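PDB 3NYI: fat acid-binding protein from Eubacterium ventriosum, which binds stearic acid and, as a member of the DegV family, probably serves as a fatty acid-binding protein. Local coordinates for residues A[76-81]-A[111-116]. Sequence-based numbering, arbitrary orientation. Where two conformers were deposited one is given.
Sequences VFRSFV and LEDYPD
R78 and V81, one helical turn apart, both meet Y114 where helix 70-81 of the DegV alpha/beta fold faces the C-terminal end of helix 99-113, the helix of the beta-alpha-beta crossover between parallel strands 87-91 and 119-123. Both approach the Y114 ring obliquely and from the same side. R78 CG lies 3.3 Å from Y114 CE2, near the hydroxyl end, and the two side chains cross at roughly a right angle. At the root of the ring, V81 CG1 is 3.6 Å from Y114 CB, the valine and tyrosine running past each other in opposite directions. With Y114 CG anti to its own carbonyl carbon (chi1 -55°), the ring reaches back to helix 70-81, and OH forms a weak hydrogen bond with E82, the residue just after it. With an alanine in place of Y114, the aliphatic part of R78 would lack its aromatic partner and a gap would probably open beside V81. R78 was modelled in two conformers; in the one described, a bend at chi3 (-53°) carries the guanidinium beyond the ring toward D113. The guanidinium plane is inclined 40° to the D113 carboxylate, and in this conformer a salt bridge spans 3.0 Å from R78 NH1 to D113 OD2.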
loop_
_atom_site.group_PDB
_atom_site.type_symbol
_atom_site.label_atom_id
_atom_site.label_comp_id
_atom_site.label_asym_id
_atom_site.label_seq_id
_atom_site.Cartn_x
_atom_site.Cartn_y
_atom_site.Cartn_z
ATOM N N VAL A 76 -2.792 -19.657 -6.767
ATOM C CA VAL A 76 -1.839 -19.521 -5.665
ATOM C C VAL A 76 -2.346 -20.248 -4.417
ATOM O O VAL A 76 -1.621 -21.056 -3.823
ATOM C CB VAL A 76 -1.547 -18.036 -5.361
ATOM C CG1 VAL A 76 -0.690 -17.890 -4.102
ATOM C CG2 VAL A 76 -0.870 -17.390 -6.561
ATOM N N PHE A 77 -3.592 -19.982 -4.025
ATOM C CA PHE A 77 -4.149 -20.653 -2.850
ATOM C C PHE A 77 -4.066 -22.172 -3.004
ATOM O O PHE A 77 -3.665 -22.881 -2.081
ATOM C CB PHE A 77 -5.609 -20.254 -2.601
ATOM C CG PHE A 77 -5.814 -18.786 -2.291
ATOM C CD1 PHE A 77 -4.743 -17.949 -2.018
ATOM C CD2 PHE A 77 -7.096 -18.256 -2.258
ATOM C CE1 PHE A 77 -4.947 -16.604 -1.736
ATOM C CE2 PHE A 77 -7.315 -16.919 -1.982
ATOM C CZ PHE A 77 -6.236 -16.087 -1.713
ATOM N N ARG A 78 -4.451 -22.660 -4.178
ATOM C CA ARG A 78 -4.499 -24.094 -4.439
ATOM C C ARG A 78 -3.135 -24.764 -4.290
ATOM O O ARG A 78 -3.013 -25.808 -3.650
ATOM C CB ARG A 78 -5.065 -24.361 -5.837
ATOM C CG ARG A 78 -5.925 -25.607 -5.923
ATOM C CD ARG A 78 -6.342 -25.902 -7.355
ATOM N NE ARG A 78 -6.966 -24.749 -8.001
ATOM C CZ ARG A 78 -8.275 -24.513 -8.017
ATOM N NH1 ARG A 78 -9.117 -25.349 -7.416
ATOM N NH2 ARG A 78 -8.743 -23.437 -8.640
ATOM N N SER A 79 -2.106 -24.162 -4.873
ATOM C CA SER A 79 -0.778 -24.766 -4.844
ATOM C C SER A 79 -0.224 -24.883 -3.422
ATOM O O SER A 79 0.418 -25.877 -3.082
ATOM C CB SER A 79 0.193 -23.997 -5.744
ATOM O OG SER A 79 0.542 -22.744 -5.177
ATOM N N PHE A 80 -0.471 -23.875 -2.590
ATOM C CA PHE A 80 -0.051 -23.945 -1.196
ATOM C C PHE A 80 -0.878 -24.969 -0.416
ATOM O O PHE A 80 -0.328 -25.784 0.329
ATOM C CB PHE A 80 -0.138 -22.566 -0.519
ATOM C CG PHE A 80 0.900 -21.585 -0.992
ATOM C CD1 PHE A 80 2.228 -21.967 -1.134
ATOM C CD2 PHE A 80 0.554 -20.268 -1.276
ATOM C CE1 PHE A 80 3.194 -21.060 -1.563
ATOM C CE2 PHE A 80 1.516 -19.356 -1.704
ATOM C CZ PHE A 80 2.834 -19.755 -1.847
ATOM N N VAL A 81 -2.197 -24.929 -0.598
ATOM C CA VAL A 81 -3.115 -25.796 0.144
ATOM C C VAL A 81 -2.918 -27.301 -0.120
ATOM O O VAL A 81 -3.046 -28.128 0.789
ATOM C CB VAL A 81 -4.586 -25.412 -0.124
ATOM C CG1 VAL A 81 -5.509 -26.572 0.189
ATOM C CG2 VAL A 81 -4.965 -24.180 0.695
ATOM N N LEU A 111 -11.830 -24.248 -1.857
ATOM C CA LEU A 111 -12.476 -25.082 -0.855
ATOM C C LEU A 111 -13.193 -26.278 -1.485
ATOM O O LEU A 111 -13.151 -27.390 -0.949
ATOM C CB LEU A 111 -13.454 -24.251 -0.025
ATOM C CG LEU A 111 -13.070 -24.123 1.449
ATOM C CD1 LEU A 111 -11.555 -24.101 1.602
ATOM C CD2 LEU A 111 -13.693 -22.878 2.061
ATOM N N GLU A 112 -13.848 -26.046 -2.620
ATOM C CA GLU A 112 -14.532 -27.116 -3.338
ATOM C C GLU A 112 -13.617 -28.316 -3.539
ATOM O O GLU A 112 -13.989 -29.448 -3.241
ATOM C CB GLU A 112 -15.016 -26.617 -4.694
ATOM C CG GLU A 112 -16.082 -25.555 -4.612
ATOM C CD GLU A 112 -16.455 -25.005 -5.971
ATOM O OE1 GLU A 112 -16.061 -25.604 -6.993
ATOM O OE2 GLU A 112 -17.142 -23.967 -6.016
ATOM N N ASP A 113 -12.415 -28.060 -4.043
ATOM C CA ASP A 113 -11.461 -29.124 -4.333
ATOM C C ASP A 113 -10.635 -29.550 -3.113
ATOM O O ASP A 113 -10.111 -30.664 -3.075
ATOM C CB ASP A 113 -10.536 -28.712 -5.483
ATOM C CG ASP A 113 -11.298 -28.377 -6.758
ATOM O OD1 ASP A 113 -12.527 -28.607 -6.808
ATOM O OD2 ASP A 113 -10.664 -27.882 -7.713
ATOM N N TYR A 114 -10.512 -28.669 -2.121
ATOM C CA TYR A 114 -9.755 -28.990 -0.908
ATOM C C TYR A 114 -10.482 -28.533 0.355
ATOM O O TYR A 114 -10.087 -27.553 0.984
ATOM C CB TYR A 114 -8.361 -28.361 -0.957
ATOM C CG TYR A 114 -7.548 -28.727 -2.182
ATOM C CD1 TYR A 114 -6.605 -29.749 -2.140
ATOM C CD2 TYR A 114 -7.716 -28.045 -3.374
ATOM C CE1 TYR A 114 -5.859 -30.078 -3.261
ATOM C CE2 TYR A 114 -6.978 -28.366 -4.497
ATOM C CZ TYR A 114 -6.050 -29.380 -4.438
ATOM O OH TYR A 114 -5.321 -29.688 -5.565
ATOM N N PRO A 115 -11.530 -29.269 0.752
ATOM C CA PRO A 115 -12.462 -28.861 1.813
ATOM C C PRO A 115 -11.812 -28.697 3.192
ATOM O O PRO A 115 -12.393 -28.057 4.069
ATOM C CB PRO A 115 -13.474 -30.014 1.857
ATOM C CG PRO A 115 -13.262 -30.785 0.588
ATOM C CD PRO A 115 -11.817 -30.625 0.261
ATOM N N ASP A 116 -10.638 -29.283 3.393
ATOM C CA ASP A 116 -9.954 -29.138 4.677
ATOM C C ASP A 116 -8.778 -28.164 4.589
ATOM O O ASP A 116 -7.754 -28.345 5.247
ATOM C CB ASP A 116 -9.511 -30.500 5.226
ATOM C CG ASP A 116 -8.706 -31.306 4.221
ATOM O OD1 ASP A 116 -8.617 -30.885 3.046
ATOM O OD2 ASP A 116 -8.166 -32.366 4.610
#